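Local structure of adenosine deaminase (Burkholderia ambifaria, 4GXW) at residues Leu34-Leu39 with Asp301-His306; Ala106-Arg111 with Lys307-Glu312. The protein is a zinc-dependent amidohydrolase of the adenosine and AMP deaminase family and probably removes an amino group from a purine substrate such as adenosine or adenine. One frame throughout, in Å; residues are numbered along the deposited sequence.

Interaction 1 of 2, residues Leu34-Leu39 with Asp301-His306; sequences LHCHLL and DDPTLH. With ZN (zinc ion), chain C.
His35, His37 and Asp301 converge on one zinc ion, and around it the contact is at its tightest. NE2 of His35 and NE2 of His37 sit 2.2 Å and 2.1 Å from the metal, and Asp301 gives a single carboxylate oxygen, OD1, at 2.2 Å from the zinc. His216 and a water complete five ligands. The carboxylate stands 77° from the plane of the His35 ring, so the two share the metal without stacking. Asp301 OD2 stays off the zinc and takes a hydrogen bond from the zinc-bound water. Next to the metal site the backbones form a single bridge at Cys36 and Asp301: Asp301 N donates to His35 O, and His37 N reaches Asp301 O at 2.8 Å in a nearly straight bond (174°). With its CG anti to the backbone N (chi1 -171°), the His35 ring extends to the metal, and its ND1 is anchored by Thr263. Cys36 SG rests on Pro303 CD, 3.6 Å away. Farther along, the fit loosens: Leu39 and Leu305 barely meet, and a water bridges the two segments, donating to Leu39 O and to Thr304 OG1. The His-X-His pair after the first barrel strand, joined by a histidine and an aspartate from later in the chain, is the mononuclear zinc site of adenosine deaminase-like amidohydrolases.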
ATOM      1  N   LEU A  34       1.416  -5.086  -0.248  1.00  7.71           N
ATOM      2  CA  LEU A  34       2.651  -4.571   0.338  1.00  7.76           C
ATOM      3  C   LEU A  34       2.621  -3.067   0.565  1.00  8.12           C
ATOM      4  O   LEU A  34       3.576  -2.508   1.095  1.00  9.06           O
ATOM      5  CB  LEU A  34       3.850  -4.903  -0.556  1.00  9.90           C
ATOM      6  CG  LEU A  34       4.133  -6.373  -0.842  1.00  8.76           C
ATOM      7  CD1 LEU A  34       5.348  -6.510  -1.745  1.00 11.05           C
ATOM      8  CD2 LEU A  34       4.341  -7.130   0.465  1.00 10.44           C
ATOM      9  N   HIS A  35       1.540  -2.405   0.157  1.00  7.68           N
ATOM     10  CA  HIS A  35       1.443  -0.948   0.258  1.00  8.24           C
ATOM     11  C   HIS A  35       0.024  -0.553   0.625  1.00  8.40           C
ATOM     12  O   HIS A  35      -0.843  -0.396  -0.242  1.00  8.71           O
ATOM     13  CB  HIS A  35       1.882  -0.278  -1.056  1.00  9.49           C
ATOM     14  CG  HIS A  35       2.024   1.217  -0.974  1.00  7.93           C
ATOM     15  ND1 HIS A  35       2.895   1.919  -1.782  1.00  8.83           N
ATOM     16  CD2 HIS A  35       1.399   2.145  -0.205  1.00  9.54           C
ATOM     17  CE1 HIS A  35       2.813   3.210  -1.498  1.00  8.61           C
ATOM     18  NE2 HIS A  35       1.917   3.375  -0.535  1.00  9.09           N
ATOM     19  N   CYS A  36      -0.209  -0.411   1.924  1.00  8.25           N
ATOM     20  CA  CYS A  36      -1.517  -0.043   2.443  1.00  7.96           C
ATOM     21  C   CYS A  36      -1.350   0.641   3.781  1.00  8.13           C
ATOM     22  O   CYS A  36      -0.704   0.104   4.682  1.00  8.66           O
ATOM     23  CB  CYS A  36      -2.394  -1.281   2.622  1.00  8.05           C
ATOM     24  SG  CYS A  36      -4.068  -0.861   3.122  1.00 12.51           S
ATOM     25  N   HIS A  37      -1.943   1.819   3.916  1.00  8.83           N
ATOM     26  CA  HIS A  37      -1.915   2.546   5.182  1.00  8.35           C
ATOM     27  C   HIS A  37      -3.138   2.167   6.000  1.00  8.44           C
ATOM     28  O   HIS A  37      -4.277   2.321   5.540  1.00  9.14           O
ATOM     29  CB  HIS A  37      -1.848   4.061   4.947  1.00 11.26           C
ATOM     30  CG  HIS A  37      -0.673   4.477   4.119  1.00 10.42           C
ATOM     31  ND1 HIS A  37       0.527   4.889   4.667  1.00 12.20           N
ATOM     32  CD2 HIS A  37      -0.501   4.498   2.775  1.00 11.38           C
ATOM     33  CE1 HIS A  37       1.381   5.156   3.690  1.00 11.97           C
ATOM     34  NE2 HIS A  37       0.783   4.922   2.533  1.00 12.92           N
ATOM     35  N   LEU A  38      -2.885   1.670   7.209  1.00  9.25           N
ATOM     36  CA  LEU A  38      -3.936   1.316   8.157  1.00  9.09           C
ATOM     37  C   LEU A  38      -5.022   2.390   8.253  1.00  9.07           C
ATOM     38  O   LEU A  38      -6.216   2.092   8.166  1.00  9.43           O
ATOM     39  CB  LEU A  38      -3.321   1.091   9.540  1.00 10.53           C
ATOM     40  CG  LEU A  38      -4.312   0.673  10.627  1.00 10.06           C
ATOM     41  CD1 LEU A  38      -5.009  -0.636  10.258  1.00 12.09           C
ATOM     42  CD2 LEU A  38      -3.607   0.576  11.969  1.00 11.88           C
ATOM     43  N   LEU A  39      -4.604   3.640   8.416  1.00  9.05           N
ATOM     44  CA  LEU A  39      -5.541   4.732   8.629  1.00  9.49           C
ATOM     45  C   LEU A  39      -6.243   5.157   7.335  1.00 10.16           C
ATOM     46  O   LEU A  39      -7.190   5.942   7.371  1.00 13.57           O
ATOM     47  CB  LEU A  39      -4.847   5.918   9.320  1.00 10.77           C
ATOM     48  CG  LEU A  39      -4.860   5.898  10.861  1.00 10.06           C
ATOM     49  CD1 LEU A  39      -4.192   4.639  11.425  1.00 12.76           C
ATOM     50  CD2 LEU A  39      -4.201   7.157  11.419  1.00 10.76           C
ATOM     51  N   ASP A 301      -3.116   1.248  -1.365  1.00  9.65           N
ATOM     52  CA  ASP A 301      -2.609   2.436  -0.622  1.00  9.59           C
ATOM     53  C   ASP A 301      -3.568   2.892   0.484  1.00 11.18           C
ATOM     54  O   ASP A 301      -3.267   2.746   1.671  1.00 12.63           O
ATOM     55  CB  ASP A 301      -2.260   3.589  -1.587  1.00 10.49           C
ATOM     56  CG  ASP A 301      -1.172   4.563  -1.060  1.00 14.96           C
ATOM     57  OD1 ASP A 301      -0.533   4.400   0.013  1.00 13.69           O
ATOM     58  OD2 ASP A 301      -0.919   5.541  -1.796  1.00 17.96           O
ATOM     59  N   ASP A 302      -4.719   3.437   0.095  1.00 10.81           N
ATOM     60  CA  ASP A 302      -5.742   3.888   1.046  1.00 11.70           C
ATOM     61  C   ASP A 302      -7.083   3.375   0.539  1.00 11.41           C
ATOM     62  O   ASP A 302      -7.869   4.145  -0.033  1.00 13.86           O
ATOM     63  CB  ASP A 302      -5.765   5.422   1.156  1.00 13.54           C
ATOM     64  CG  ASP A 302      -4.421   6.001   1.521  1.00 15.45           C
ATOM     65  OD1 ASP A 302      -4.032   5.925   2.704  1.00 15.35           O
ATOM     66  OD2 ASP A 302      -3.739   6.555   0.626  1.00 20.66           O
ATOM     67  N   PRO A 303      -7.354   2.072   0.724  1.00 10.14           N
ATOM     68  CA  PRO A 303      -8.468   1.433   0.014  1.00 10.84           C
ATOM     69  C   PRO A 303      -9.832   2.067   0.275  1.00 11.73           C
ATOM     70  O   PRO A 303     -10.614   2.209  -0.661  1.00 14.45           O
ATOM     71  CB  PRO A 303      -8.424  -0.025   0.506  1.00 10.87           C
ATOM     72  CG  PRO A 303      -7.610   0.030   1.767  1.00 11.79           C
ATOM     73  CD  PRO A 303      -6.603   1.098   1.534  1.00 10.38           C
ATOM     74  N   THR A 304     -10.130   2.454   1.507  1.00 10.98           N
ATOM     75  CA  THR A 304     -11.470   2.977   1.764  1.00 12.44           C
ATOM     76  C   THR A 304     -11.611   4.444   1.369  1.00 13.48           C
ATOM     77  O   THR A 304     -12.715   4.904   1.081  1.00 19.63           O
ATOM     78  CB  THR A 304     -11.901   2.786   3.218  1.00 13.95           C
ATOM     79  OG1 THR A 304     -10.958   3.441   4.071  1.00 12.86           O
ATOM     80  CG2 THR A 304     -11.989   1.305   3.556  1.00 14.11           C
ATOM     81  N   LEU A 305     -10.500   5.173   1.350  1.00 11.94           N
ATOM     82  CA  LEU A 305     -10.522   6.587   0.976  1.00 13.17           C
ATOM     83  C   LEU A 305     -10.373   6.779  -0.535  1.00 15.02           C
ATOM     84  O   LEU A 305     -10.928   7.720  -1.102  1.00 16.73           O
ATOM     85  CB  LEU A 305      -9.428   7.353   1.716  1.00 16.14           C
ATOM     86  CG  LEU A 305      -9.543   7.322   3.241  1.00 12.29           C
ATOM     87  CD1 LEU A 305      -8.411   8.092   3.894  1.00 14.24           C
ATOM     88  CD2 LEU A 305     -10.882   7.864   3.706  1.00 18.03           C
ATOM     89  N   HIS A 306      -9.633   5.886  -1.182  1.00 13.97           N
ATOM     90  CA  HIS A 306      -9.492   5.893  -2.639  1.00 14.65           C
ATOM     91  C   HIS A 306     -10.645   5.158  -3.319  1.00 14.81           C
ATOM     92  O   HIS A 306     -10.756   5.185  -4.542  1.00 16.48           O
ATOM     93  CB  HIS A 306      -8.187   5.219  -3.068  1.00 13.46           C
ATOM     94  CG  HIS A 306      -6.962   6.057  -2.862  1.00 12.60           C
ATOM     95  ND1 HIS A 306      -5.771   5.779  -3.500  1.00 14.28           N
ATOM     96  CD2 HIS A 306      -6.735   7.146  -2.093  1.00 13.59           C
ATOM     97  CE1 HIS A 306      -4.864   6.666  -3.129  1.00 15.43           C
ATOM     98  NE2 HIS A 306      -5.421   7.508  -2.278  1.00 15.25           N
TER
HETATM   99 ZN    ZN C 401       1.417   5.169   0.565  0.72 10.58          ZN
HETATM  100  O   HOH W   1      -9.596   5.419   6.256  1.00 14.83           O
HETATM  101  O   HOH W   2       1.213   6.646  -0.721  1.00 13.73           O

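Interaction 2 of 2, residues Ala106-Arg111 with Lys307-Glu312; sequences AAHNVR and KVNPSE
This is a small, mixed polar and apolar contact, partly buried, between two helix ends: the turn linking helix 91-106 to strand 110-117 meets the start of helix 310-319. His108 carries most of it. Asn309 lies over one face of its imidazole, the amide stacked at 26° to the ring, with Asn309 CG 3.3 Å from His108 CE1. Asn309 CB adds a CH-pi contact, 3.9 Å from the centroid of the His108 ring. At the ring edge, His108 ND1 and Ser311 OG share a 2.8 Å hydrogen bond. Ser311 OG, anti to its own carbonyl carbon (chi1 -60°), is turned to meet that nitrogen near the ring plane. Beside this polar part, Val110 CG2 packs 3.8 Å from Pro310 CG, and the proline also touches His108 CB. Both partners are shaped by helix termini. A Schellman motif, with Asn109 at positive phi, closes helix 91-106, while Asn309 and Glu312 form a capping box: Glu312 N donates to Asn309 OD1, and Asn309 N to Glu312 OE1 at 2.9 Å. Lys31 of the first strand touches both Val110 and Pro310. The same Asn309 amide thus caps a helix and covers the imidazole. With Asn309 over its face and Ser311 at its edge, the His108 ring is probably held in one orientation, whichever partner of the ND1 bond supplies the proton.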
ATOM      1  N   ALA A 106      -8.668 -10.015   3.182  1.00 10.02           N
ATOM      2  CA  ALA A 106      -8.871 -11.459   3.044  1.00 12.88           C
ATOM      3  C   ALA A 106     -10.046 -11.779   2.131  1.00 12.30           C
ATOM      4  O   ALA A 106     -10.007 -12.759   1.386  1.00 11.85           O
ATOM      5  CB  ALA A 106      -9.055 -12.118   4.409  1.00 11.39           C
ATOM      6  N   ALA A 107     -11.078 -10.943   2.173  1.00 11.41           N
ATOM      7  CA  ALA A 107     -12.270 -11.153   1.360  1.00 12.65           C
ATOM      8  C   ALA A 107     -11.940 -11.075  -0.132  1.00 12.53           C
ATOM      9  O   ALA A 107     -12.694 -11.577  -0.965  1.00 15.06           O
ATOM     10  CB  ALA A 107     -13.354 -10.146   1.731  1.00 13.35           C
ATOM     11  N   HIS A 108     -10.813 -10.453  -0.460  1.00 11.04           N
ATOM     12  CA  HIS A 108     -10.364 -10.326  -1.843  1.00 11.60           C
ATOM     13  C   HIS A 108      -9.176 -11.223  -2.142  1.00 10.03           C
ATOM     14  O   HIS A 108      -8.421 -10.979  -3.082  1.00 11.34           O
ATOM     15  CB  HIS A 108     -10.065  -8.867  -2.176  1.00 10.49           C
ATOM     16  CG  HIS A 108     -11.301  -8.041  -2.290  1.00 12.45           C
ATOM     17  ND1 HIS A 108     -12.044  -7.988  -3.446  1.00 10.75           N
ATOM     18  CD2 HIS A 108     -11.966  -7.294  -1.379  1.00 14.64           C
ATOM     19  CE1 HIS A 108     -13.103  -7.223  -3.254  1.00 12.87           C
ATOM     20  NE2 HIS A 108     -13.077  -6.786  -2.007  1.00 15.69           N
ATOM     21  N   ASN A 109      -9.025 -12.269  -1.331  1.00 10.84           N
ATOM     22  CA  ASN A 109      -7.969 -13.259  -1.513  1.00 10.27           C
ATOM     23  C   ASN A 109      -6.553 -12.711  -1.350  1.00  9.55           C
ATOM     24  O   ASN A 109      -5.594 -13.260  -1.906  1.00  9.66           O
ATOM     25  CB  ASN A 109      -8.144 -14.014  -2.833  1.00 12.39           C
ATOM     26  CG  ASN A 109      -9.328 -14.951  -2.796  1.00 11.48           C
ATOM     27  OD1 ASN A 109      -9.407 -15.831  -1.927  1.00 13.47           O
ATOM     28  ND2 ASN A 109     -10.278 -14.753  -3.705  1.00 13.52           N
ATOM     29  N   VAL A 110      -6.419 -11.637  -0.574  1.00  9.49           N
ATOM     30  CA  VAL A 110      -5.115 -11.273  -0.053  1.00  9.83           C
ATOM     31  C   VAL A 110      -4.765 -12.300   1.020  1.00 10.41           C
ATOM     32  O   VAL A 110      -5.504 -12.464   2.000  1.00 11.42           O
ATOM     33  CB  VAL A 110      -5.097  -9.840   0.512  1.00  9.10           C
ATOM     34  CG1 VAL A 110      -3.736  -9.548   1.128  1.00  9.74           C
ATOM     35  CG2 VAL A 110      -5.420  -8.822  -0.591  1.00 10.03           C
ATOM     36  N   ARG A 111      -3.651 -12.999   0.823  1.00  9.34           N
ATOM     37  CA  ARG A 111      -3.236 -14.059   1.738  1.00  9.12           C
ATOM     38  C   ARG A 111      -2.172 -13.582   2.711  1.00  9.68           C
ATOM     39  O   ARG A 111      -1.920 -14.215   3.736  1.00 10.81           O
ATOM     40  CB  ARG A 111      -2.749 -15.267   0.948  1.00 10.86           C
ATOM     41  CG  ARG A 111      -3.875 -15.885   0.144  1.00 12.19           C
ATOM     42  CD  ARG A 111      -3.420 -17.004  -0.766  1.00 12.05           C
ATOM     43  NE  ARG A 111      -4.559 -17.609  -1.455  1.00 12.36           N
ATOM     44  CZ  ARG A 111      -4.461 -18.582  -2.355  1.00 11.91           C
ATOM     45  NH1 ARG A 111      -3.274 -19.073  -2.667  1.00 12.99           N
ATOM     46  NH2 ARG A 111      -5.552 -19.069  -2.932  1.00 13.14           N
ATOM     47  N   LYS A 307     -11.483   4.493  -2.528  1.00 13.11           N
ATOM     48  CA  LYS A 307     -12.579   3.673  -3.055  1.00 12.72           C
ATOM     49  C   LYS A 307     -12.066   2.604  -4.013  1.00 12.77           C
ATOM     50  O   LYS A 307     -12.595   2.433  -5.119  1.00 14.06           O
ATOM     51  CB  LYS A 307     -13.639   4.532  -3.755  1.00 16.38           C
ATOM     52  CG  LYS A 307     -14.291   5.581  -2.865  1.00 23.80           C
ATOM     53  CD  LYS A 307     -15.315   6.397  -3.654  1.00 30.58           C
ATOM     54  CE  LYS A 307     -15.924   7.507  -2.809  1.00 34.43           C
ATOM     55  NZ  LYS A 307     -16.810   8.414  -3.595  1.00 38.60           N
ATOM     56  N   VAL A 308     -11.041   1.877  -3.587  1.00 11.35           N
ATOM     57  CA  VAL A 308     -10.476   0.800  -4.388  1.00 10.84           C
ATOM     58  C   VAL A 308     -10.121  -0.389  -3.497  1.00 11.75           C
ATOM     59  O   VAL A 308      -9.407  -0.240  -2.507  1.00 13.31           O
ATOM     60  CB  VAL A 308      -9.253   1.304  -5.225  1.00 12.54           C
ATOM     61  CG1 VAL A 308      -8.111   1.800  -4.324  1.00 13.66           C
ATOM     62  CG2 VAL A 308      -8.764   0.239  -6.204  1.00 13.54           C
ATOM     63  N   ASN A 309     -10.649  -1.563  -3.826  1.00 11.08           N
ATOM     64  CA  ASN A 309     -10.291  -2.784  -3.099  1.00 11.53           C
ATOM     65  C   ASN A 309      -9.191  -3.540  -3.878  1.00  9.55           C
ATOM     66  O   ASN A 309      -8.877  -3.160  -5.017  1.00 10.90           O
ATOM     67  CB  ASN A 309     -11.546  -3.624  -2.797  1.00 11.77           C
ATOM     68  CG  ASN A 309     -12.192  -4.193  -4.042  1.00 10.63           C
ATOM     69  OD1 ASN A 309     -11.514  -4.751  -4.907  1.00 12.01           O
ATOM     70  ND2 ASN A 309     -13.521  -4.071  -4.135  1.00 12.83           N
ATOM     71  N   PRO A 310      -8.587  -4.595  -3.283  1.00  9.40           N
ATOM     72  CA  PRO A 310      -7.479  -5.268  -3.972  1.00 10.18           C
ATOM     73  C   PRO A 310      -7.877  -5.826  -5.346  1.00  9.78           C
ATOM     74  O   PRO A 310      -7.085  -5.709  -6.283  1.00 10.99           O
ATOM     75  CB  PRO A 310      -7.097  -6.390  -3.002  1.00  9.82           C
ATOM     76  CG  PRO A 310      -7.411  -5.800  -1.640  1.00  8.97           C
ATOM     77  CD  PRO A 310      -8.686  -5.016  -1.870  1.00 10.75           C
ATOM     78  N   SER A 311      -9.070  -6.404  -5.476  1.00 11.30           N
ATOM     79  CA  SER A 311      -9.515  -6.919  -6.775  1.00 10.07           C
ATOM     80  C   SER A 311      -9.602  -5.819  -7.831  1.00 10.75           C
ATOM     81  O   SER A 311      -9.287  -6.045  -9.006  1.00 10.90           O
ATOM     82  CB  SER A 311     -10.859  -7.646  -6.642  1.00 10.17           C
ATOM     83  OG  SER A 311     -10.745  -8.744  -5.754  1.00 11.13           O
ATOM     84  N   GLU A 312     -10.024  -4.631  -7.408  1.00  9.86           N
ATOM     85  CA  GLU A 312     -10.139  -3.484  -8.296  1.00 10.16           C
ATOM     86  C   GLU A 312      -8.779  -2.904  -8.687  1.00 12.16           C
ATOM     87  O   GLU A 312      -8.600  -2.442  -9.819  1.00 11.12           O
ATOM     88  CB  GLU A 312     -11.010  -2.405  -7.645  1.00 11.90           C
ATOM     89  CG  GLU A 312     -12.496  -2.747  -7.585  1.00 13.04           C
ATOM     90  CD  GLU A 312     -13.300  -1.748  -6.775  1.00 13.32           C
ATOM     91  OE1 GLU A 312     -12.792  -1.277  -5.732  1.00 14.00           O
ATOM     92  OE2 GLU A 312     -14.438  -1.416  -7.184  1.00 17.24           O
TER

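From the N terminus, the chain runs through strand 31-33 into 34-39, then helix 91-106 and the 106-111 turn, and comes back much later to 301-306. There interaction 1 closes its long loop of 261 residues after 34-39, with most of the barrel strands in between. Residues 307-312 follow at once and close interaction 2 onto 106-111. The segments alternate, so the two loops cross rather than nest. Pro303 O and Val308 N, probably hydrogen-bonded, link helix 303-306 to the approach to helix 310-319. The two contacts together fasten the late 301-312 stretch to the ends of the first two sheet strands, 31-33 and 110-117: interaction 1 beyond the end of the first, interaction 2 at the start of the second.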